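Local coordinates for tyrosine-protein phosphatase YwqE (PDB 3QY7) that removes phosphate from tyrosine residues of protein substrates, as a metal-dependent phosphatase with a TIM-barrel, PHP-like fold, at residues 2-13 with 34-45; 52-63 with 73-81. All blocks are in the same frame, centred on the assembly; numbering follows the deposited sequence.

How the contacts relate
Contact 1 comes first along the chain and closes before contact 2 opens; their centres lie about 7 Å apart. Contact 1 pairs strands 2-3 and 36-38, and contact 2 lays helix 52-68 on strand 74-76, the next strand of the same parallel sheet. Strand 36-38 is therefore the common middle strand, and Ala-39 N lies 2.8 Å from Leu-76 O in a probable hydrogen bond between the two contacts. Both reach the same iron, through His-5 and His-7 and through Glu-80, which, from strand 80-82 of the neighbouring parallel sheet, bridges it to a second. His-42 of 34-45 binds the magnesium, so in this corner of the TIM barrel segments 2-13, 34-45 and 73-81 supply metal ligands.

Contact 1 of 2, residues 2-13 with 34-45; sequences IDIHCHILPAMD and IRTIIATPHHNN. With FE (Fe (III) ion), chain C.
Ala-39 offers the plainest bump of this contact: its CB methyl drops into the fork of Leu-9, 3.6 Å from both CG and CD1. The setting is the first beta-alpha-beta unit of the TIM barrel, in which strands 2-3 and 36-38 run parallel; Asp-3 N donates to Thr-36 O, and Ile-38 N to Asp-3 O. Beside it, the Pro-41 ring lies against Leu-9 and Met-12, its CG touching Leu-9 CD1 and its CB 3.9 Å from Met-12 SD. Helix 52-68 backs this apolar patch through Val-55 and Ala-58. On strand 36-38 itself, Ile-37 does the filling. Its CG2 presses tightly on Cys-6 CB at 3.5 Å, while its CD1 meets Ile-8 CD1 at 4.0 Å, the side chains crossing at about a right angle.

Thr-40 supplies the polar link to Cys-6. With OG1 held between its own backbone N and carbonyl carbon (chi1 56°), the hydroxyl oxygen accepts from Cys-6 N at 2.9 Å, and Thr-40 N donates back to Cys-6 O. The other branch, CG2, rests 3.4 Å from Ile-4 O, a buried carbonyl with no polar partner in the model. These bonds pin the turn that carries His-5 and His-7, whose NE2 atoms bind one iron together with Glu-80 and Asp-194; His-42 belongs to the neighbouring magnesium site. A single carboxylate oxygen ties the far end: Asp-13 OD2 takes His-7 ND1 on its syn side at 2.7 Å and His-42 N on its anti side at 3.0 Å, the two donors arriving from opposite faces of the carboxylate.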
loop_
_atom_site.group_PDB
_atom_site.type_symbol
_atom_site.label_atom_id
_atom_site.label_comp_id
_atom_site.label_asym_id
_atom_site.label_seq_id
_atom_site.Cartn_x
_atom_site.Cartn_y
_atom_site.Cartn_z
ATOM N N ILE A 2 0.052 -4.822 10.761
ATOM C CA ILE A 2 0.286 -3.467 10.265
ATOM C C ILE A 2 -0.296 -3.358 8.868
ATOM O O ILE A 2 -0.031 -4.207 8.022
ATOM C CB ILE A 2 1.790 -3.203 10.210
ATOM C CG1 ILE A 2 2.384 -3.282 11.622
ATOM C CG2 ILE A 2 2.112 -1.850 9.561
ATOM C CD1 ILE A 2 3.857 -3.506 11.590
ATOM N N ASP A 3 -1.079 -2.307 8.637
ATOM C CA ASP A 3 -1.676 -2.026 7.320
ATOM C C ASP A 3 -0.895 -0.871 6.719
ATOM O O ASP A 3 -0.861 0.210 7.297
ATOM C CB ASP A 3 -3.150 -1.654 7.519
ATOM C CG ASP A 3 -3.927 -1.554 6.216
ATOM O OD1 ASP A 3 -3.573 -2.267 5.253
ATOM O OD2 ASP A 3 -4.899 -0.762 6.173
ATOM N N ILE A 4 -0.249 -1.107 5.573
ATOM C CA ILE A 4 0.695 -0.122 5.023
ATOM C C ILE A 4 0.116 0.842 3.983
ATOM O O ILE A 4 0.847 1.680 3.450
ATOM C CB ILE A 4 1.989 -0.776 4.452
ATOM C CG1 ILE A 4 1.713 -1.604 3.185
ATOM C CG2 ILE A 4 2.665 -1.607 5.525
ATOM C CD1 ILE A 4 2.949 -1.695 2.269
ATOM N N HIS A 5 -1.170 0.687 3.661
ATOM C CA HIS A 5 -1.832 1.507 2.632
ATOM C C HIS A 5 -3.295 1.661 3.040
ATOM O O HIS A 5 -4.027 0.680 3.089
ATOM C CB HIS A 5 -1.678 0.806 1.266
ATOM C CG HIS A 5 -2.276 1.540 0.098
ATOM N ND1 HIS A 5 -1.937 1.218 -1.198
ATOM C CD2 HIS A 5 -3.140 2.581 0.013
ATOM C CE1 HIS A 5 -2.598 2.005 -2.035
ATOM N NE2 HIS A 5 -3.325 2.847 -1.328
ATOM N N CYS A 6 -3.708 2.885 3.364
ATOM C CA CYS A 6 -5.041 3.096 3.934
ATOM C C CYS A 6 -5.419 4.568 3.865
ATOM O O CYS A 6 -4.604 5.449 4.153
ATOM C CB CYS A 6 -5.051 2.626 5.386
ATOM S SG CYS A 6 -6.707 2.459 6.070
ATOM N N HIS A 7 -6.658 4.836 3.472
ATOM C CA HIS A 7 -7.123 6.198 3.311
ATOM C C HIS A 7 -8.070 6.542 4.442
ATOM O O HIS A 7 -9.240 6.901 4.242
ATOM C CB HIS A 7 -7.718 6.357 1.908
ATOM C CG HIS A 7 -6.730 6.059 0.831
ATOM N ND1 HIS A 7 -5.990 7.047 0.216
ATOM C CD2 HIS A 7 -6.298 4.885 0.316
ATOM C CE1 HIS A 7 -5.184 6.487 -0.673
ATOM N NE2 HIS A 7 -5.337 5.178 -0.622
ATOM N N ILE A 8 -7.533 6.425 5.661
ATOM C CA ILE A 8 -8.280 6.650 6.894
ATOM C C ILE A 8 -8.298 8.124 7.341
ATOM O O ILE A 8 -9.196 8.523 8.080
ATOM C CB ILE A 8 -7.785 5.721 8.043
ATOM C CG1 ILE A 8 -8.803 5.673 9.192
ATOM C CG2 ILE A 8 -6.403 6.161 8.539
ATOM C CD1 ILE A 8 -8.505 4.556 10.189
ATOM N N LEU A 9 -7.327 8.926 6.901
ATOM C CA LEU A 9 -7.317 10.344 7.270
ATOM C C LEU A 9 -8.487 11.074 6.604
ATOM O O LEU A 9 -8.746 10.878 5.414
ATOM C CB LEU A 9 -5.986 11.013 6.926
ATOM C CG LEU A 9 -4.780 10.476 7.697
ATOM C CD1 LEU A 9 -3.491 11.166 7.273
ATOM C CD2 LEU A 9 -4.965 10.546 9.235
ATOM N N PRO A 10 -9.193 11.896 7.382
ATOM C CA PRO A 10 -10.398 12.560 6.885
ATOM C C PRO A 10 -10.103 13.806 6.065
ATOM O O PRO A 10 -9.123 14.518 6.338
ATOM C CB PRO A 10 -11.108 12.964 8.173
ATOM C CG PRO A 10 -9.968 13.283 9.115
ATOM C CD PRO A 10 -8.929 12.228 8.798
ATOM N N ALA A 11 -10.966 14.054 5.076
ATOM C CA ALA A 11 -10.938 15.266 4.257
ATOM C C ALA A 11 -9.578 15.503 3.608
ATOM O O ALA A 11 -9.074 16.630 3.594
ATOM C CB ALA A 11 -11.365 16.483 5.095
ATOM N N MET A 12 -8.972 14.449 3.076
ATOM C CA MET A 12 -7.733 14.563 2.364
ATOM C C MET A 12 -7.812 14.105 0.952
ATOM O O MET A 12 -7.153 14.567 0.088
ATOM C CB MET A 12 -6.647 13.739 3.042
ATOM C CG MET A 12 -6.311 14.195 4.361
ATOM S SD MET A 12 -4.560 14.231 4.654
ATOM C CE MET A 12 -4.505 15.333 5.932
ATOM N N ASP A 13 -8.674 13.143 0.777
ATOM C CA ASP A 13 -8.748 12.369 -0.402
ATOM C C ASP A 13 -10.111 11.695 -0.598
ATOM O O ASP A 13 -11.099 12.130 -0.129
ATOM C CB ASP A 13 -7.508 11.522 -0.728
ATOM C CG ASP A 13 -7.318 10.347 0.223
ATOM O OD1 ASP A 13 -8.194 10.135 0.988
ATOM O OD2 ASP A 13 -6.302 9.737 0.106
ATOM N N ILE A 34 -5.865 -5.517 12.956
ATOM C CA ILE A 34 -4.894 -4.461 12.679
ATOM C C ILE A 34 -4.726 -3.567 13.910
ATOM O O ILE A 34 -5.727 -3.129 14.484
ATOM C CB ILE A 34 -5.340 -3.644 11.437
ATOM C CG1 ILE A 34 -5.440 -4.574 10.208
ATOM C CG2 ILE A 34 -4.424 -2.435 11.212
ATOM C CD1 ILE A 34 -6.222 -3.995 9.008
ATOM N N ARG A 35 -3.475 -3.328 14.324
ATOM C CA ARG A 35 -3.184 -2.451 15.474
ATOM C C ARG A 35 -2.519 -1.161 15.025
ATOM O O ARG A 35 -2.497 -0.173 15.761
ATOM C CB ARG A 35 -2.240 -3.118 16.498
ATOM C CG ARG A 35 -2.319 -4.631 16.645
ATOM C CD ARG A 35 -3.703 -5.145 16.982
ATOM N NE ARG A 35 -4.127 -4.831 18.345
ATOM C CZ ARG A 35 -5.097 -3.972 18.660
ATOM N NH1 ARG A 35 -5.760 -3.315 17.711
ATOM N NH2 ARG A 35 -5.406 -3.779 19.937
ATOM N N THR A 36 -1.952 -1.186 13.820
ATOM C CA THR A 36 -1.155 -0.068 13.351
ATOM C C THR A 36 -1.489 0.163 11.887
ATOM O O THR A 36 -1.472 -0.791 11.111
ATOM C CB THR A 36 0.347 -0.355 13.489
ATOM O OG1 THR A 36 0.633 -0.801 14.832
ATOM C CG2 THR A 36 1.173 0.895 13.164
ATOM N N ILE A 37 -1.786 1.412 11.525
ATOM C CA ILE A 37 -2.060 1.776 10.138
ATOM C C ILE A 37 -1.089 2.847 9.718
ATOM O O ILE A 37 -0.919 3.839 10.420
ATOM C CB ILE A 37 -3.511 2.302 9.947
ATOM C CG1 ILE A 37 -4.496 1.141 10.128
ATOM C CG2 ILE A 37 -3.645 2.969 8.552
ATOM C CD1 ILE A 37 -5.969 1.514 10.047
ATOM N N ILE A 38 -0.440 2.655 8.571
ATOM C CA ILE A 38 0.267 3.774 7.978
ATOM C C ILE A 38 -0.738 4.487 7.067
ATOM O O ILE A 38 -1.163 3.930 6.043
ATOM C CB ILE A 38 1.505 3.351 7.176
ATOM C CG1 ILE A 38 2.430 2.497 8.045
ATOM C CG2 ILE A 38 2.228 4.586 6.650
ATOM C CD1 ILE A 38 3.668 1.925 7.269
ATOM N N ALA A 39 -1.154 5.682 7.461
ATOM C CA ALA A 39 -2.085 6.449 6.616
ATOM C C ALA A 39 -1.348 6.869 5.374
ATOM O O ALA A 39 -0.206 7.340 5.451
ATOM C CB ALA A 39 -2.618 7.643 7.336
ATOM N N THR A 40 -1.977 6.653 4.208
ATOM C CA THR A 40 -1.339 6.975 2.930
ATOM C C THR A 40 -2.276 7.810 2.057
ATOM O O THR A 40 -2.687 7.342 0.976
ATOM C CB THR A 40 -0.930 5.722 2.163
ATOM O OG1 THR A 40 -2.072 4.878 1.977
ATOM C CG2 THR A 40 0.124 4.948 2.936
ATOM N N PRO A 41 -2.622 9.026 2.523
ATOM C CA PRO A 41 -3.455 9.899 1.684
ATOM C C PRO A 41 -2.740 10.180 0.364
ATOM O O PRO A 41 -1.502 10.206 0.323
ATOM C CB PRO A 41 -3.560 11.186 2.498
ATOM C CG PRO A 41 -2.358 11.191 3.394
ATOM C CD PRO A 41 -2.131 9.732 3.726
ATOM N N HIS A 42 -3.507 10.391 -0.708
ATOM C CA HIS A 42 -2.891 10.765 -1.958
ATOM C C HIS A 42 -2.140 12.074 -1.738
ATOM O O HIS A 42 -2.583 12.882 -1.043
ATOM C CB HIS A 42 -3.920 10.900 -3.126
ATOM C CG HIS A 42 -4.592 9.617 -3.502
ATOM N ND1 HIS A 42 -4.076 8.738 -4.419
ATOM C CD2 HIS A 42 -5.744 9.078 -3.081
ATOM C CE1 HIS A 42 -4.861 7.694 -4.512
ATOM N NE2 HIS A 42 -5.884 7.867 -3.704
ATOM N N HIS A 43 -0.978 12.242 -2.349
ATOM C CA HIS A 43 -0.214 13.473 -2.122
ATOM C C HIS A 43 -0.877 14.690 -2.779
ATOM O O HIS A 43 -0.722 15.813 -2.302
ATOM C CB HIS A 43 1.250 13.315 -2.530
ATOM C CG HIS A 43 1.473 13.356 -4.006
ATOM N ND1 HIS A 43 2.214 14.344 -4.618
ATOM C CD2 HIS A 43 1.052 12.532 -4.993
ATOM C CE1 HIS A 43 2.239 14.127 -5.921
ATOM N NE2 HIS A 43 1.538 13.035 -6.177
ATOM N N ASN A 44 -1.667 14.428 -3.800
ATOM C CA ASN A 44 -2.521 15.393 -4.468
ATOM C C ASN A 44 -3.958 14.947 -4.414
ATOM O O ASN A 44 -4.239 13.835 -4.595
ATOM C CB ASN A 44 -2.239 15.395 -5.959
ATOM C CG ASN A 44 -1.005 16.065 -6.300
ATOM O OD1 ASN A 44 -0.686 17.066 -5.740
ATOM N ND2 ASN A 44 -0.300 15.533 -7.239
ATOM N N ASN A 45 -4.855 15.861 -4.185
ATOM C CA ASN A 45 -6.256 15.579 -4.233
ATOM C C ASN A 45 -6.934 16.741 -4.952
ATOM O O ASN A 45 -7.363 17.711 -4.372
ATOM C CB ASN A 45 -6.786 15.345 -2.830
ATOM C CG ASN A 45 -8.144 15.889 -2.581
ATOM O OD1 ASN A 45 -9.077 15.442 -3.130
ATOM N ND2 ASN A 45 -8.243 16.772 -1.681
HETATM FE FE FE C . -4.870 3.947 -2.297
HETATM O O HOH W 1 -4.775 3.014 -3.920
#

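Contact 2 of 2, residues 52-63 with 73-81; sequences PAAVREAADQLN and LHVLPGQEI. With FE (Fe (III) ion), chain C; FE (Fe (III) ion), chain B.
Asn-63 reaches from the helix to the backbone of Val-75. From CB the chain turns so that CG sits beside Asn-63's own backbone N (chi1 -75°), which swings the amide over to the strand and leaves CG 3.7 Å from both Val-75 N and Val-75 O. OD1 then receives Val-75 N at 2.8 Å, nearly straight at 171° and in the amide carbonyl plane, on a lone pair. ND2 gives its hydrogen to Val-75 O, also at 2.8 Å. The amide serves the N-H and C=O of Val-75 together, as a neighbouring strand would, and the two bonds fix its rotation. Its CG also lies at the edge of the His-74 ring, the two planes turned 40° apart.

Helix 52-68 is the crossover of a beta-alpha-beta unit between strands 36-38 and 74-76; its segment 52-63 runs antiparallel to strand 74-76, the two segment axes 7.8 Å apart at closest approach. Along that seam Val-75 spreads its two methyls: CG2 touches Leu-62 CD2 at 3.9 Å, the side chains crossing at about a right angle, and CG1 faces Ala-59 CB. Farther on, Arg-56 reaches out extended and rests NH2 on Pro-77 CG, while its NH1 forms a salt bridge with Asp-101. Val-55 sends CG1 against Gly-78 O at 3.4 Å, two residues before Glu-80, whose carboxylate bridges the two irons.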
loop_
_atom_site.group_PDB
_atom_site.type_symbol
_atom_site.label_atom_id
_atom_site.label_comp_id
_atom_site.label_asym_id
_atom_site.label_seq_id
_atom_site.Cartn_x
_atom_site.Cartn_y
_atom_site.Cartn_z
ATOM N N PRO A 52 3.346 17.144 3.590
ATOM C CA PRO A 52 3.802 16.308 4.712
ATOM C C PRO A 52 3.402 16.834 6.099
ATOM O O PRO A 52 2.912 16.058 6.924
ATOM C CB PRO A 52 5.311 16.278 4.530
ATOM C CG PRO A 52 5.469 16.338 3.026
ATOM C CD PRO A 52 4.411 17.313 2.582
ATOM N N ALA A 53 3.563 18.135 6.357
ATOM C CA ALA A 53 3.133 18.695 7.643
ATOM C C ALA A 53 1.658 18.436 7.947
ATOM O O ALA A 53 1.309 18.099 9.073
ATOM C CB ALA A 53 3.434 20.214 7.718
ATOM N N ALA A 54 0.794 18.610 6.943
ATOM C CA ALA A 54 -0.637 18.427 7.112
ATOM C C ALA A 54 -0.987 16.958 7.361
ATOM O O ALA A 54 -1.896 16.662 8.134
ATOM C CB ALA A 54 -1.389 18.941 5.883
ATOM N N VAL A 55 -0.270 16.059 6.692
ATOM C CA VAL A 55 -0.467 14.619 6.914
ATOM C C VAL A 55 -0.081 14.228 8.350
ATOM O O VAL A 55 -0.814 13.505 9.009
ATOM C CB VAL A 55 0.291 13.757 5.890
ATOM C CG1 VAL A 55 0.130 12.254 6.225
ATOM C CG2 VAL A 55 -0.227 14.032 4.488
ATOM N N ARG A 56 1.059 14.729 8.821
ATOM C CA ARG A 56 1.513 14.433 10.178
ATOM C C ARG A 56 0.533 14.968 11.187
ATOM O O ARG A 56 0.165 14.272 12.149
ATOM C CB ARG A 56 2.890 15.037 10.437
ATOM C CG ARG A 56 3.964 14.470 9.577
ATOM C CD ARG A 56 5.282 15.054 10.015
ATOM N NE ARG A 56 6.367 14.737 9.093
ATOM C CZ ARG A 56 7.000 13.563 9.026
ATOM N NH1 ARG A 56 7.998 13.415 8.167
ATOM N NH2 ARG A 56 6.641 12.539 9.812
ATOM N N GLU A 57 0.096 16.213 10.970
ATOM C CA GLU A 57 -0.936 16.835 11.807
ATOM C C GLU A 57 -2.219 15.998 11.860
ATOM O O GLU A 57 -2.742 15.716 12.940
ATOM C CB GLU A 57 -1.265 18.251 11.314
ATOM C CG GLU A 57 -2.265 18.975 12.236
ATOM C CD GLU A 57 -2.963 20.195 11.628
ATOM O OE1 GLU A 57 -2.621 20.608 10.494
ATOM O OE2 GLU A 57 -3.857 20.760 12.316
ATOM N N ALA A 58 -2.709 15.591 10.687
ATOM C CA ALA A 58 -3.947 14.820 10.597
ATOM C C ALA A 58 -3.824 13.478 11.314
ATOM O O ALA A 58 -4.755 13.039 11.998
ATOM C CB ALA A 58 -4.350 14.610 9.149
ATOM N N ALA A 59 -2.668 12.840 11.172
ATOM C CA ALA A 59 -2.436 11.557 11.857
ATOM C C ALA A 59 -2.414 11.764 13.365
ATOM O O ALA A 59 -3.024 10.994 14.110
ATOM C CB ALA A 59 -1.158 10.905 11.363
ATOM N N ASP A 60 -1.761 12.840 13.800
ATOM C CA ASP A 60 -1.685 13.157 15.218
ATOM C C ASP A 60 -3.086 13.408 15.770
ATOM O O ASP A 60 -3.436 12.898 16.827
ATOM C CB ASP A 60 -0.804 14.394 15.430
ATOM C CG ASP A 60 0.700 14.115 15.320
ATOM O OD1 ASP A 60 1.458 15.108 15.302
ATOM O OD2 ASP A 60 1.151 12.952 15.271
ATOM N N GLN A 61 -3.883 14.199 15.046
ATOM C CA GLN A 61 -5.260 14.492 15.454
ATOM C C GLN A 61 -6.134 13.240 15.507
ATOM O O GLN A 61 -6.920 13.069 16.448
ATOM C CB GLN A 61 -5.908 15.525 14.516
ATOM C CG GLN A 61 -5.361 16.960 14.633
ATOM C CD GLN A 61 -5.336 17.483 16.059
ATOM O OE1 GLN A 61 -4.394 18.169 16.456
ATOM N NE2 GLN A 61 -6.363 17.158 16.836
ATOM N N LEU A 62 -6.004 12.367 14.500
ATOM C CA LEU A 62 -6.763 11.120 14.506
ATOM C C LEU A 62 -6.341 10.241 15.685
ATOM O O LEU A 62 -7.194 9.691 16.368
ATOM C CB LEU A 62 -6.651 10.353 13.190
ATOM C CG LEU A 62 -7.446 9.032 13.110
ATOM C CD1 LEU A 62 -8.930 9.160 13.503
ATOM C CD2 LEU A 62 -7.340 8.441 11.689
ATOM N N ASN A 63 -5.038 10.143 15.947
ATOM C CA ASN A 63 -4.600 9.387 17.137
ATOM C C ASN A 63 -5.220 9.878 18.441
ATOM O O ASN A 63 -5.658 9.073 19.264
ATOM C CB ASN A 63 -3.088 9.348 17.260
ATOM C CG ASN A 63 -2.467 8.391 16.282
ATOM O OD1 ASN A 63 -3.023 7.312 16.010
ATOM N ND2 ASN A 63 -1.327 8.767 15.734
ATOM N N LEU A 73 -5.836 1.595 18.161
ATOM C CA LEU A 73 -5.214 1.688 16.862
ATOM C C LEU A 73 -4.277 2.877 16.775
ATOM O O LEU A 73 -4.643 3.917 17.174
ATOM C CB LEU A 73 -6.258 1.806 15.784
ATOM C CG LEU A 73 -5.634 1.714 14.392
ATOM C CD1 LEU A 73 -5.844 0.483 13.769
ATOM C CD2 LEU A 73 -5.879 2.856 13.509
ATOM N N HIS A 74 -3.095 2.689 16.211
ATOM C CA HIS A 74 -2.116 3.777 16.062
ATOM C C HIS A 74 -1.908 4.072 14.586
ATOM O O HIS A 74 -1.629 3.160 13.799
ATOM C CB HIS A 74 -0.807 3.351 16.744
ATOM C CG HIS A 74 0.298 4.372 16.733
ATOM N ND1 HIS A 74 0.093 5.734 16.815
ATOM C CD2 HIS A 74 1.642 4.200 16.748
ATOM C CE1 HIS A 74 1.259 6.354 16.830
ATOM N NE2 HIS A 74 2.214 5.446 16.800
ATOM N N VAL A 75 -2.094 5.341 14.221
ATOM C CA VAL A 75 -1.935 5.817 12.852
ATOM C C VAL A 75 -0.580 6.527 12.709
ATOM O O VAL A 75 -0.249 7.444 13.480
ATOM C CB VAL A 75 -3.091 6.769 12.454
ATOM C CG1 VAL A 75 -2.956 7.168 10.994
ATOM C CG2 VAL A 75 -4.429 6.069 12.675
ATOM N N LEU A 76 0.198 6.069 11.726
ATOM C CA LEU A 76 1.488 6.652 11.385
ATOM C C LEU A 76 1.424 7.369 10.022
ATOM O O LEU A 76 0.540 7.086 9.199
ATOM C CB LEU A 76 2.559 5.561 11.372
ATOM C CG LEU A 76 2.822 4.992 12.771
ATOM C CD1 LEU A 76 3.645 3.737 12.648
ATOM C CD2 LEU A 76 3.522 6.021 13.649
ATOM N N PRO A 77 2.350 8.305 9.769
ATOM C CA PRO A 77 2.250 9.105 8.554
ATOM C C PRO A 77 2.855 8.430 7.315
ATOM O O PRO A 77 3.797 7.639 7.432
ATOM C CB PRO A 77 3.028 10.377 8.921
ATOM C CG PRO A 77 4.091 9.874 9.831
ATOM C CD PRO A 77 3.422 8.794 10.660
ATOM N N GLY A 78 2.299 8.766 6.144
ATOM C CA GLY A 78 2.762 8.283 4.851
ATOM C C GLY A 78 1.959 8.988 3.765
ATOM O O GLY A 78 1.186 9.892 4.052
ATOM N N GLN A 79 2.156 8.555 2.524
ATOM C CA GLN A 79 1.413 9.083 1.373
ATOM C C GLN A 79 1.331 8.009 0.308
ATOM O O GLN A 79 2.212 7.155 0.193
ATOM C CB GLN A 79 2.155 10.287 0.752
ATOM C CG GLN A 79 1.874 11.615 1.404
ATOM C CD GLN A 79 2.674 12.737 0.757
ATOM O OE1 GLN A 79 3.763 12.519 0.235
ATOM N NE2 GLN A 79 2.126 13.948 0.806
ATOM N N GLU A 80 0.264 8.059 -0.488
ATOM C CA GLU A 80 0.240 7.317 -1.739
ATOM C C GLU A 80 0.606 8.334 -2.821
ATOM O O GLU A 80 -0.087 9.342 -3.001
ATOM C CB GLU A 80 -1.145 6.710 -2.013
ATOM C CG GLU A 80 -1.160 5.926 -3.365
ATOM C CD GLU A 80 -2.490 5.280 -3.692
ATOM O OE1 GLU A 80 -3.424 5.422 -2.910
ATOM O OE2 GLU A 80 -2.571 4.615 -4.734
ATOM N N ILE A 81 1.717 8.080 -3.497
ATOM C CA ILE A 81 2.279 9.063 -4.443
ATOM C C ILE A 81 2.106 8.588 -5.886
ATOM O O ILE A 81 2.791 7.688 -6.343
ATOM C CB ILE A 81 3.773 9.304 -4.137
ATOM C CG1 ILE A 81 3.951 9.698 -2.662
ATOM C CG2 ILE A 81 4.368 10.360 -5.111
ATOM C CD1 ILE A 81 5.398 9.669 -2.169
HETATM FE FE FE C . -4.870 3.947 -2.297
HETATM FE FE FE B . -4.251 3.839 -5.727
HETATM O O HOH W 2 -3.843 6.286 18.800
HETATM O O HOH W 3 -6.152 3.286 -6.758
HETATM O O HOH W 1 -4.775 3.014 -3.920
#